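Long-range contacts in L-ornithine N(5)-monooxygenase (Pseudomonas aeruginosa, PDB 3S5W), which catalyses the FAD- and NADPH-dependent N5-hydroxylation of L-ornithine, the first step towards the hydroxamate groups of the siderophore pyoverdin: residues D32-G37 and R179-L184; E163-I168 and C408-Y413; A44-L49 and V61-K66. All coordinates share one frame; numbering follows the deposited sequence.

Interaction 1: D32-G37 and R179-L184; sequences DLIGVG and RTTRAL. With FAD (flavin-adenine dinucleotide), chain C; PO4 (phosphate ion), chain D.
The Asp32 carboxylate and the Arg182 guanidinium lie side by side and point the same way, their planes 30° apart; OD1 approaches the guanidinium obliquely. This salt bridge, at 3.0 Å from Arg182 NH1 to Asp32 OD1, includes only a weak hydrogen bond (angle at H 124°); the other carboxylate oxygen, OD2, accepts from the backbone N of Glu60. The contact belongs to the Rossmann-type FAD-binding fold, in which strand 30-36 pairs in parallel with 183-184. A second flat group, the guanidinium of Arg179, receives a phosphate ion at its edge and in its plane: NE bonds to O2 at 2.8 Å and NH2 to O4 at 2.9 Å, while NH1 pairs with Glu148. The phosphate probably comes from the crystallisation liquor. At the strand pairing, Ala183 O accepts two bonds, from Ile34 N at 3.1 Å and from the hydroxyl of Thr181 at 2.7 Å from OG1. The Thr181 torsion (chi1 -172°) sets OG1 beside the carbonyl carbon, where it can reach Ala183 O, and CB rests 3.6 Å from Ile34 CG1. Further along, Val36 divides its branches between protein and cofactor: CG2 packs on Leu184 CD1, whereas CG1 sits over a face of the FAD adenine, 3.8 Å from C6A. The strand then runs into the nucleotide site, where Gly37 CA comes within 3.5 Å of the ribose oxygen O4B of FAD.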
loop_
_atom_site.group_PDB
_atom_site.type_symbol
_atom_site.label_atom_id
_atom_site.label_comp_id
_atom_site.label_asym_id
_atom_site.label_seq_id
_atom_site.Cartn_x
_atom_site.Cartn_y
_atom_site.Cartn_z
ATOM N N ASP A 32 -13.552 -3.311 22.751
ATOM C CA ASP A 32 -12.186 -3.580 23.178
ATOM C C ASP A 32 -11.175 -2.997 22.180
ATOM O O ASP A 32 -10.153 -2.443 22.585
ATOM C CB ASP A 32 -11.965 -5.093 23.374
ATOM C CG ASP A 32 -12.691 -5.633 24.609
ATOM O OD1 ASP A 32 -12.478 -5.068 25.704
ATOM O OD2 ASP A 32 -13.451 -6.620 24.490
ATOM N N LEU A 33 -11.484 -3.126 20.885
ATOM C CA LEU A 33 -10.611 -2.639 19.820
ATOM C C LEU A 33 -11.427 -2.131 18.668
ATOM O O LEU A 33 -12.375 -2.789 18.215
ATOM C CB LEU A 33 -9.683 -3.769 19.303
ATOM C CG LEU A 33 -8.664 -3.379 18.207
ATOM C CD1 LEU A 33 -7.498 -2.514 18.773
ATOM C CD2 LEU A 33 -8.154 -4.644 17.482
ATOM N N ILE A 34 -11.046 -0.970 18.167
ATOM C CA ILE A 34 -11.516 -0.542 16.868
ATOM C C ILE A 34 -10.296 -0.342 15.964
ATOM O O ILE A 34 -9.290 0.189 16.403
ATOM C CB ILE A 34 -12.386 0.748 16.938
ATOM C CG1 ILE A 34 -13.615 0.498 17.821
ATOM C CG2 ILE A 34 -12.828 1.217 15.517
ATOM C CD1 ILE A 34 -14.544 1.728 17.929
ATOM N N GLY A 35 -10.425 -0.778 14.708
ATOM C CA GLY A 35 -9.382 -0.591 13.714
ATOM C C GLY A 35 -9.800 0.361 12.625
ATOM O O GLY A 35 -10.937 0.329 12.165
ATOM N N VAL A 36 -8.871 1.224 12.231
ATOM C CA VAL A 36 -9.054 2.069 11.079
ATOM C C VAL A 36 -8.481 1.294 9.883
ATOM O O VAL A 36 -7.245 1.079 9.811
ATOM C CB VAL A 36 -8.302 3.392 11.236
ATOM C CG1 VAL A 36 -8.579 4.297 10.040
ATOM C CG2 VAL A 36 -8.675 4.071 12.553
ATOM N N GLY A 37 -9.374 0.888 8.983
ATOM C CA GLY A 37 -9.043 0.090 7.796
ATOM C C GLY A 37 -9.278 -1.398 8.006
ATOM O O GLY A 37 -9.151 -1.926 9.122
ATOM N N ARG A 179 -18.381 5.981 18.186
ATOM C CA ARG A 179 -18.228 4.743 18.946
ATOM C C ARG A 179 -17.128 4.908 19.976
ATOM O O ARG A 179 -16.234 5.742 19.832
ATOM C CB ARG A 179 -17.882 3.553 18.031
ATOM C CG ARG A 179 -18.966 3.107 17.081
ATOM C CD ARG A 179 -18.438 1.896 16.330
ATOM N NE ARG A 179 -19.353 1.402 15.307
ATOM C CZ ARG A 179 -19.400 1.838 14.050
ATOM N NH1 ARG A 179 -18.617 2.835 13.640
ATOM N NH2 ARG A 179 -20.258 1.289 13.206
ATOM N N THR A 180 -17.179 4.080 21.004
ATOM C CA THR A 180 -16.258 4.168 22.090
ATOM C C THR A 180 -15.421 2.883 22.178
ATOM O O THR A 180 -15.946 1.792 21.992
ATOM C CB THR A 180 -17.058 4.442 23.398
ATOM O OG1 THR A 180 -17.662 5.731 23.273
ATOM C CG2 THR A 180 -16.153 4.469 24.587
ATOM N N THR A 181 -14.127 3.029 22.469
ATOM C CA THR A 181 -13.196 1.889 22.498
ATOM C C THR A 181 -12.066 2.018 23.520
ATOM O O THR A 181 -11.565 3.113 23.753
ATOM C CB THR A 181 -12.590 1.620 21.063
ATOM O OG1 THR A 181 -11.844 0.394 21.081
ATOM C CG2 THR A 181 -11.669 2.754 20.622
ATOM N N ARG A 182 -11.656 0.891 24.108
ATOM C CA ARG A 182 -10.476 0.819 25.001
ATOM C C ARG A 182 -9.109 0.888 24.262
ATOM O O ARG A 182 -8.074 1.238 24.848
ATOM C CB ARG A 182 -10.514 -0.470 25.865
ATOM C CG ARG A 182 -11.841 -0.698 26.635
ATOM C CD ARG A 182 -11.829 -1.982 27.454
ATOM N NE ARG A 182 -12.955 -2.032 28.397
ATOM C CZ ARG A 182 -14.146 -2.593 28.154
ATOM N NH1 ARG A 182 -14.405 -3.176 26.982
ATOM N NH2 ARG A 182 -15.086 -2.582 29.098
ATOM N N ALA A 183 -9.108 0.549 22.974
ATOM C CA ALA A 183 -7.866 0.446 22.197
ATOM C C ALA A 183 -8.158 0.677 20.709
ATOM O O ALA A 183 -9.284 0.439 20.237
ATOM C CB ALA A 183 -7.224 -0.933 22.406
ATOM N N LEU A 184 -7.137 1.135 19.993
ATOM C CA LEU A 184 -7.241 1.510 18.596
ATOM C C LEU A 184 -6.078 0.928 17.802
ATOM O O LEU A 184 -4.939 0.946 18.268
ATOM C CB LEU A 184 -7.181 3.031 18.458
ATOM C CG LEU A 184 -7.403 3.688 17.089
ATOM C CD1 LEU A 184 -8.851 3.583 16.578
ATOM C CD2 LEU A 184 -6.987 5.146 17.177
HETATM P PA FAD C . -4.017 -1.086 2.738
HETATM O O1A FAD C . -3.639 0.139 1.996
HETATM O O2A FAD C . -4.060 -2.377 1.902
HETATM O O5B FAD C . -5.484 -0.890 3.412
HETATM C C5B FAD C . -5.787 0.322 4.062
HETATM C C4B FAD C . -7.302 0.327 4.173
HETATM O O4B FAD C . -7.661 1.449 4.933
HETATM C C3B FAD C . -7.944 0.506 2.801
HETATM O O3B FAD C . -8.814 -0.576 2.534
HETATM C C2B FAD C . -8.695 1.841 2.899
HETATM O O2B FAD C . -9.989 1.779 2.311
HETATM C C1B FAD C . -8.844 2.007 4.381
HETATM N N9A FAD C . -8.860 3.383 4.867
HETATM C C8A FAD C . -7.943 4.398 4.613
HETATM N N7A FAD C . -8.322 5.487 5.346
HETATM C C5A FAD C . -9.431 5.153 6.061
HETATM C C6A FAD C . -10.220 5.872 6.958
HETATM N N6A FAD C . -9.799 7.051 7.444
HETATM N N1A FAD C . -11.321 5.235 7.525
HETATM C C2A FAD C . -11.643 3.923 7.244
HETATM N N3A FAD C . -10.857 3.202 6.350
HETATM C C4A FAD C . -9.773 3.822 5.774
HETATM N N1 FAD C . 2.891 -5.572 -1.008
HETATM C C2 FAD C . 3.412 -6.845 -1.199
HETATM O O2 FAD C . 3.936 -7.441 -0.273
HETATM N N3 FAD C . 3.348 -7.454 -2.435
HETATM C C4 FAD C . 2.757 -6.831 -3.507
HETATM O O4 FAD C . 2.681 -7.437 -4.589
HETATM C C4X FAD C . 2.240 -5.534 -3.327
HETATM N N5 FAD C . 1.654 -4.869 -4.395
HETATM C C5X FAD C . 1.157 -3.588 -4.219
HETATM C C6 FAD C . 0.569 -2.927 -5.308
HETATM C C7 FAD C . 0.062 -1.642 -5.165
HETATM C C7M FAD C . -0.547 -0.991 -6.381
HETATM C C8 FAD C . 0.169 -1.004 -3.934
HETATM C C8M FAD C . -0.360 0.383 -3.706
HETATM C C9 FAD C . 0.749 -1.649 -2.848
HETATM C C9A FAD C . 1.235 -2.958 -2.968
HETATM N N10 FAD C . 1.826 -3.624 -1.887
HETATM C C10 FAD C . 2.341 -4.901 -2.080
HETATM C "C1'" FAD C . 1.993 -2.982 -0.545
HETATM C "C2'" FAD C . 0.685 -2.838 0.261
HETATM O "O2'" FAD C . 0.930 -1.708 1.106
HETATM C "C3'" FAD C . 0.458 -4.086 1.100
HETATM O "O3'" FAD C . 0.386 -5.275 0.288
HETATM C "C4'" FAD C . -0.868 -4.006 1.899
HETATM O "O4'" FAD C . -1.919 -3.613 1.024
HETATM C "C5'" FAD C . -0.805 -3.118 3.169
HETATM O "O5'" FAD C . -1.939 -3.436 3.954
HETATM P P FAD C . -2.653 -2.374 4.946
HETATM O O1P FAD C . -3.896 -3.071 5.440
HETATM O O2P FAD C . -1.620 -1.960 5.959
HETATM O O3P FAD C . -3.021 -1.156 3.984
HETATM P P PO4 D . -22.334 -1.084 15.319
HETATM O O1 PO4 D . -21.921 -2.441 15.843
HETATM O O2 PO4 D . -21.557 -0.051 16.104
HETATM O O3 PO4 D . -23.828 -0.926 15.515
HETATM O O4 PO4 D . -22.061 -0.930 13.835
#

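Interaction 2: E163-I168 and C408-Y413; sequences EALRVI and CKVAIY
Val410 and Leu165 interlock their branched side chains where the β-hairpin formed by strands 148-158 and 161-171 folds over the start of strand 411-414, in the mixed sheet of the FAD-binding domain. The touching parts, 163-165 and 409-412, run 27° apart but are not sheet neighbours; side chains, not backbone bonds, join them. The rotation of Val410 (chi1 -66°) gives each methyl a separate task. CG1, anti to the carbonyl carbon, is laid against the backbone, 3.6 Å from Ala164 N. CG2, between the backbone N and the carbonyl carbon, presses on the fork of Leu165, 3.8 Å from its CG and about equally close to both of its methyls. Leu165 holds CG anti to the carbonyl carbon (chi1 -66°), which presents this fork to Val410, and CD1 goes on to Ile412 CG1 at 3.9 Å, the side chains crossing at about a right angle. Leu184 and Leu387 touch both Leu165 and Ile412, extending this buried apolar cluster. At the exposed end, Glu163 and Lys409 run alongside one another, both bent at chi2. Their charged ends stay apart, with 5.8 Å between Glu163 OE1 and Lys409 NZ; OE1 instead approaches the aliphatic CG of Lys409, at 3.9 Å.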
loop_
_atom_site.group_PDB
_atom_site.type_symbol
_atom_site.label_atom_id
_atom_site.label_comp_id
_atom_site.label_asym_id
_atom_site.label_seq_id
_atom_site.Cartn_x
_atom_site.Cartn_y
_atom_site.Cartn_z
ATOM N N GLU A 163 -9.473 7.296 29.506
ATOM C CA GLU A 163 -9.906 5.930 29.803
ATOM C C GLU A 163 -10.470 5.212 28.586
ATOM O O GLU A 163 -10.650 4.004 28.603
ATOM C CB GLU A 163 -10.976 5.913 30.908
ATOM C CG GLU A 163 -10.583 6.578 32.239
ATOM C CD GLU A 163 -9.495 5.837 33.015
ATOM O OE1 GLU A 163 -9.101 4.716 32.619
ATOM O OE2 GLU A 163 -9.031 6.396 34.033
ATOM N N ALA A 164 -10.803 5.973 27.552
ATOM C CA ALA A 164 -11.370 5.410 26.333
ATOM C C ALA A 164 -11.207 6.407 25.191
ATOM O O ALA A 164 -10.814 7.559 25.403
ATOM C CB ALA A 164 -12.841 5.009 26.539
ATOM N N LEU A 165 -11.478 5.954 23.975
ATOM C CA LEU A 165 -11.333 6.801 22.818
ATOM C C LEU A 165 -12.650 6.867 22.102
ATOM O O LEU A 165 -13.376 5.885 22.050
ATOM C CB LEU A 165 -10.222 6.264 21.880
ATOM C CG LEU A 165 -8.782 6.289 22.400
ATOM C CD1 LEU A 165 -7.908 5.410 21.509
ATOM C CD2 LEU A 165 -8.219 7.723 22.494
ATOM N N ARG A 166 -12.953 8.045 21.575
ATOM C CA ARG A 166 -14.139 8.247 20.764
ATOM C C ARG A 166 -13.699 8.164 19.312
ATOM O O ARG A 166 -12.818 8.920 18.896
ATOM C CB ARG A 166 -14.751 9.638 21.021
ATOM C CG ARG A 166 -15.448 9.791 22.359
ATOM C CD ARG A 166 -15.576 11.299 22.782
ATOM N NE ARG A 166 -16.136 12.137 21.717
ATOM C CZ ARG A 166 -17.435 12.265 21.455
ATOM N NH1 ARG A 166 -18.326 11.620 22.192
ATOM N NH2 ARG A 166 -17.850 13.041 20.456
ATOM N N VAL A 167 -14.296 7.245 18.557
ATOM C CA VAL A 167 -13.982 7.107 17.143
ATOM C C VAL A 167 -15.138 7.690 16.347
ATOM O O VAL A 167 -16.264 7.200 16.442
ATOM C CB VAL A 167 -13.725 5.605 16.758
ATOM C CG1 VAL A 167 -13.385 5.471 15.259
ATOM C CG2 VAL A 167 -12.639 4.974 17.653
ATOM N N ILE A 168 -14.857 8.729 15.568
ATOM C CA ILE A 168 -15.867 9.421 14.793
ATOM C C ILE A 168 -15.758 9.002 13.324
ATOM O O ILE A 168 -14.726 9.204 12.697
ATOM C CB ILE A 168 -15.712 10.993 14.886
ATOM C CG1 ILE A 168 -16.006 11.536 16.297
ATOM C CG2 ILE A 168 -16.696 11.664 13.936
ATOM C CD1 ILE A 168 -15.032 11.206 17.361
ATOM N N CYS A 408 -2.597 8.895 29.460
ATOM C CA CYS A 408 -3.262 8.092 28.448
ATOM C C CYS A 408 -3.212 6.620 28.867
ATOM O O CYS A 408 -2.148 6.005 28.886
ATOM C CB CYS A 408 -2.592 8.330 27.096
ATOM S SG CYS A 408 -3.577 7.941 25.631
ATOM N N LYS A 409 -4.373 6.081 29.230
ATOM C CA LYS A 409 -4.506 4.711 29.732
ATOM C C LYS A 409 -4.896 3.717 28.620
ATOM O O LYS A 409 -4.959 2.500 28.848
ATOM C CB LYS A 409 -5.569 4.654 30.837
ATOM C CG LYS A 409 -5.347 5.632 32.003
ATOM C CD LYS A 409 -4.306 5.112 32.992
ATOM C CE LYS A 409 -4.901 4.009 33.873
ATOM N NZ LYS A 409 -3.880 3.406 34.760
ATOM N N VAL A 410 -5.197 4.251 27.440
ATOM C CA VAL A 410 -5.617 3.437 26.299
ATOM C C VAL A 410 -4.384 3.077 25.470
ATOM O O VAL A 410 -3.374 3.788 25.511
ATOM C CB VAL A 410 -6.640 4.171 25.409
ATOM C CG1 VAL A 410 -7.938 4.390 26.161
ATOM C CG2 VAL A 410 -6.080 5.487 24.917
ATOM N N ALA A 411 -4.485 1.980 24.725
ATOM C CA ALA A 411 -3.402 1.526 23.843
ATOM C C ALA A 411 -3.768 1.891 22.407
ATOM O O ALA A 411 -4.889 1.618 21.965
ATOM C CB ALA A 411 -3.196 0.013 24.000
ATOM N N ILE A 412 -2.838 2.539 21.702
ATOM C CA ILE A 412 -2.995 2.857 20.282
ATOM C C ILE A 412 -1.850 2.195 19.489
ATOM O O ILE A 412 -0.679 2.409 19.793
ATOM C CB ILE A 412 -2.970 4.374 20.039
ATOM C CG1 ILE A 412 -4.033 5.070 20.942
ATOM C CG2 ILE A 412 -3.169 4.685 18.536
ATOM C CD1 ILE A 412 -3.822 6.535 21.112
ATOM N N TYR A 413 -2.214 1.388 18.500
ATOM C CA TYR A 413 -1.223 0.709 17.648
ATOM C C TYR A 413 -1.338 1.267 16.228
ATOM O O TYR A 413 -2.399 1.752 15.827
ATOM C CB TYR A 413 -1.491 -0.797 17.649
ATOM C CG TYR A 413 -1.397 -1.451 19.003
ATOM C CD1 TYR A 413 -2.491 -1.470 19.878
ATOM C CD2 TYR A 413 -0.225 -2.081 19.413
ATOM C CE1 TYR A 413 -2.406 -2.092 21.136
ATOM C CE2 TYR A 413 -0.142 -2.714 20.659
ATOM C CZ TYR A 413 -1.247 -2.706 21.518
ATOM O OH TYR A 413 -1.163 -3.318 22.759
#

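Interaction 3: A44-L49 and V61-K66; sequences ALAIAL and VLFLDK. With FAD (flavin-adenine dinucleotide), chain C.
Phe63 holds its CG anti to the carbonyl carbon, where chi1 (-62°) aims the ring at helix 40-56 and chi2 (-84°) turns its edge to Leu45 and Leu49. Leu45 CD2 and Leu49 CD1 come in near the ring plane, the latter 4.1 Å from Phe63 CZ. Ala46 approaches obliquely and is closer, with CB 3.7 Å from Phe63 CE2. Leu49 CD1 also reaches Val61 CG1 at 4.2 Å, so one methyl bridges two residues of the strand. Helix segment 44-49 and strand 61-65 run almost antiparallel, at 170°, as expected in the β-α-β unit 30-36, 40-56, 61-65 of a dinucleotide-binding fold; Phe38 adds its own ring against that of Phe63. Beyond the packed part, the strand delivers Asp65 to FAD. The Asp65 carboxylate accepts from both ribose hydroxyls, OD1 from O2B at 2.7 Å and OD2 from O3B at 2.7 Å, and backbone amides of Phe38 and Gln67 hold it in place. The extended chain of Lys66 runs across a face of the adenine, CG, CD and CE in turn. Between helix and strand the facing side chains are all apolar and fit by shape, while the strand backbone is bonded within the sheet and Asp65 to the ribose.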
loop_
_atom_site.group_PDB
_atom_site.type_symbol
_atom_site.label_atom_id
_atom_site.label_comp_id
_atom_site.label_asym_id
_atom_site.label_seq_id
_atom_site.Cartn_x
_atom_site.Cartn_y
_atom_site.Cartn_z
ATOM N N ALA A 44 -5.238 -9.591 8.761
ATOM C CA ALA A 44 -4.300 -10.496 9.433
ATOM C C ALA A 44 -4.443 -10.417 10.964
ATOM O O ALA A 44 -4.338 -11.436 11.686
ATOM C CB ALA A 44 -2.838 -10.164 9.029
ATOM N N LEU A 45 -4.615 -9.200 11.455
ATOM C CA LEU A 45 -4.867 -8.997 12.881
ATOM C C LEU A 45 -6.181 -9.672 13.386
ATOM O O LEU A 45 -6.164 -10.313 14.442
ATOM C CB LEU A 45 -4.854 -7.508 13.215
ATOM C CG LEU A 45 -5.125 -7.138 14.688
ATOM C CD1 LEU A 45 -4.058 -7.773 15.590
ATOM C CD2 LEU A 45 -5.054 -5.625 14.772
ATOM N N ALA A 46 -7.277 -9.553 12.637
ATOM C CA ALA A 46 -8.551 -10.203 12.978
ATOM C C ALA A 46 -8.376 -11.728 13.100
ATOM O O ALA A 46 -8.940 -12.387 14.016
ATOM C CB ALA A 46 -9.623 -9.883 11.899
ATOM N N ILE A 47 -7.600 -12.294 12.176
ATOM C CA ILE A 47 -7.276 -13.727 12.239
ATOM C C ILE A 47 -6.503 -14.074 13.508
ATOM O O ILE A 47 -6.833 -15.053 14.206
ATOM C CB ILE A 47 -6.452 -14.197 11.006
ATOM C CG1 ILE A 47 -7.248 -13.994 9.728
ATOM C CG2 ILE A 47 -6.001 -15.654 11.170
ATOM C CD1 ILE A 47 -6.381 -14.072 8.446
ATOM N N ALA A 48 -5.470 -13.295 13.808
ATOM C CA ALA A 48 -4.631 -13.597 14.964
ATOM C C ALA A 48 -5.433 -13.448 16.281
ATOM O O ALA A 48 -5.250 -14.243 17.229
ATOM C CB ALA A 48 -3.430 -12.713 14.977
ATOM N N LEU A 49 -6.327 -12.460 16.309
ATOM C CA LEU A 49 -7.257 -12.269 17.452
ATOM C C LEU A 49 -8.172 -13.460 17.626
ATOM O O LEU A 49 -8.335 -13.946 18.753
ATOM C CB LEU A 49 -8.088 -10.983 17.318
ATOM C CG LEU A 49 -7.334 -9.663 17.439
ATOM C CD1 LEU A 49 -8.203 -8.486 16.989
ATOM C CD2 LEU A 49 -6.762 -9.460 18.824
ATOM N N VAL A 61 -14.611 -6.501 18.988
ATOM C CA VAL A 61 -13.745 -5.847 17.988
ATOM C C VAL A 61 -14.507 -5.376 16.733
ATOM O O VAL A 61 -15.389 -6.073 16.241
ATOM C CB VAL A 61 -12.520 -6.778 17.612
ATOM C CG1 VAL A 61 -11.605 -6.118 16.622
ATOM C CG2 VAL A 61 -11.717 -7.161 18.859
ATOM N N LEU A 62 -14.160 -4.191 16.237
ATOM C CA LEU A 62 -14.650 -3.689 14.947
ATOM C C LEU A 62 -13.514 -3.167 14.067
ATOM O O LEU A 62 -12.602 -2.490 14.552
ATOM C CB LEU A 62 -15.650 -2.541 15.115
ATOM C CG LEU A 62 -17.039 -2.785 15.711
ATOM C CD1 LEU A 62 -17.774 -1.443 15.745
ATOM C CD2 LEU A 62 -17.814 -3.780 14.896
ATOM N N PHE A 63 -13.605 -3.442 12.769
ATOM C CA PHE A 63 -12.687 -2.823 11.812
ATOM C C PHE A 63 -13.487 -2.054 10.813
ATOM O O PHE A 63 -14.346 -2.628 10.166
ATOM C CB PHE A 63 -11.843 -3.893 11.107
ATOM C CG PHE A 63 -10.986 -4.675 12.040
ATOM C CD1 PHE A 63 -9.729 -4.182 12.443
ATOM C CD2 PHE A 63 -11.432 -5.898 12.546
ATOM C CE1 PHE A 63 -8.953 -4.902 13.335
ATOM C CE2 PHE A 63 -10.642 -6.626 13.411
ATOM C CZ PHE A 63 -9.411 -6.132 13.815
ATOM N N LEU A 64 -13.215 -0.760 10.691
ATOM C CA LEU A 64 -13.961 0.123 9.797
ATOM C C LEU A 64 -13.189 0.396 8.520
ATOM O O LEU A 64 -12.000 0.728 8.583
ATOM C CB LEU A 64 -14.268 1.467 10.492
ATOM C CG LEU A 64 -14.850 1.485 11.918
ATOM C CD1 LEU A 64 -15.286 2.913 12.294
ATOM C CD2 LEU A 64 -15.972 0.495 12.148
ATOM N N ASP A 65 -13.832 0.234 7.371
ATOM C CA ASP A 65 -13.175 0.544 6.122
ATOM C C ASP A 65 -14.046 1.436 5.281
ATOM O O ASP A 65 -15.227 1.162 5.088
ATOM C CB ASP A 65 -12.792 -0.729 5.337
ATOM C CG ASP A 65 -11.692 -0.467 4.301
ATOM O OD1 ASP A 65 -11.972 0.162 3.249
ATOM O OD2 ASP A 65 -10.531 -0.873 4.544
ATOM N N LYS A 66 -13.432 2.476 4.756
ATOM C CA LYS A 66 -14.127 3.449 3.931
ATOM C C LYS A 66 -14.660 2.892 2.614
ATOM O O LYS A 66 -15.573 3.474 2.042
ATOM C CB LYS A 66 -13.295 4.716 3.723
ATOM C CG LYS A 66 -12.058 4.558 2.856
ATOM C CD LYS A 66 -11.296 5.890 2.751
ATOM C CE LYS A 66 -10.124 5.762 1.783
ATOM N NZ LYS A 66 -9.421 7.073 1.633
HETATM P PA FAD C . -4.017 -1.086 2.738
HETATM O O1A FAD C . -3.639 0.139 1.996
HETATM O O2A FAD C . -4.060 -2.377 1.902
HETATM O O5B FAD C . -5.484 -0.890 3.412
HETATM C C5B FAD C . -5.787 0.322 4.062
HETATM C C4B FAD C . -7.302 0.327 4.173
HETATM O O4B FAD C . -7.661 1.449 4.933
HETATM C C3B FAD C . -7.944 0.506 2.801
HETATM O O3B FAD C . -8.814 -0.576 2.534
HETATM C C2B FAD C . -8.695 1.841 2.899
HETATM O O2B FAD C . -9.989 1.779 2.311
HETATM C C1B FAD C . -8.844 2.007 4.381
HETATM N N9A FAD C . -8.860 3.383 4.867
HETATM C C8A FAD C . -7.943 4.398 4.613
HETATM N N7A FAD C . -8.322 5.487 5.346
HETATM C C5A FAD C . -9.431 5.153 6.061
HETATM C C6A FAD C . -10.220 5.872 6.958
HETATM N N6A FAD C . -9.799 7.051 7.444
HETATM N N1A FAD C . -11.321 5.235 7.525
HETATM C C2A FAD C . -11.643 3.923 7.244
HETATM N N3A FAD C . -10.857 3.202 6.350
HETATM C C4A FAD C . -9.773 3.822 5.774
HETATM N N1 FAD C . 2.891 -5.572 -1.008
HETATM C C2 FAD C . 3.412 -6.845 -1.199
HETATM O O2 FAD C . 3.936 -7.441 -0.273
HETATM N N3 FAD C . 3.348 -7.454 -2.435
HETATM C C4 FAD C . 2.757 -6.831 -3.507
HETATM O O4 FAD C . 2.681 -7.437 -4.589
HETATM C C4X FAD C . 2.240 -5.534 -3.327
HETATM N N5 FAD C . 1.654 -4.869 -4.395
HETATM C C5X FAD C . 1.157 -3.588 -4.219
HETATM C C6 FAD C . 0.569 -2.927 -5.308
HETATM C C7 FAD C . 0.062 -1.642 -5.165
HETATM C C7M FAD C . -0.547 -0.991 -6.381
HETATM C C8 FAD C . 0.169 -1.004 -3.934
HETATM C C8M FAD C . -0.360 0.383 -3.706
HETATM C C9 FAD C . 0.749 -1.649 -2.848
HETATM C C9A FAD C . 1.235 -2.958 -2.968
HETATM N N10 FAD C . 1.826 -3.624 -1.887
HETATM C C10 FAD C . 2.341 -4.901 -2.080
HETATM C "C1'" FAD C . 1.993 -2.982 -0.545
HETATM C "C2'" FAD C . 0.685 -2.838 0.261
HETATM O "O2'" FAD C . 0.930 -1.708 1.106
HETATM C "C3'" FAD C . 0.458 -4.086 1.100
HETATM O "O3'" FAD C . 0.386 -5.275 0.288
HETATM C "C4'" FAD C . -0.868 -4.006 1.899
HETATM O "O4'" FAD C . -1.919 -3.613 1.024
HETATM C "C5'" FAD C . -0.805 -3.118 3.169
HETATM O "O5'" FAD C . -1.939 -3.436 3.954
HETATM P P FAD C . -2.653 -2.374 4.946
HETATM O O1P FAD C . -3.896 -3.071 5.440
HETATM O O2P FAD C . -1.620 -1.960 5.959
HETATM O O3P FAD C . -3.021 -1.156 3.984
#

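How the interactions relate
From the N terminus, strand 30-36 leads into helix 40-56, and interaction 3 is the first to close, completing the short loop from that helix to strand 61-65. Interaction 1 closes a much longer one, from 32-37 to 179-184, and the whole of interaction 3 falls within it. Interaction 2 opens at 163-168, before that loop is complete, and ends at 408-413, so interactions 1 and 2 cross along the chain, whereas 3 and 2 follow in series. All three meet one mixed sheet: Gly35 N lies 2.8 Å from Leu62 O, a probable hydrogen bond linking 1 to 3, and Tyr413 N lies 2.8 Å from Leu184 O, probably linking 1 to 2. Interactions 1 and 3 both touch FAD.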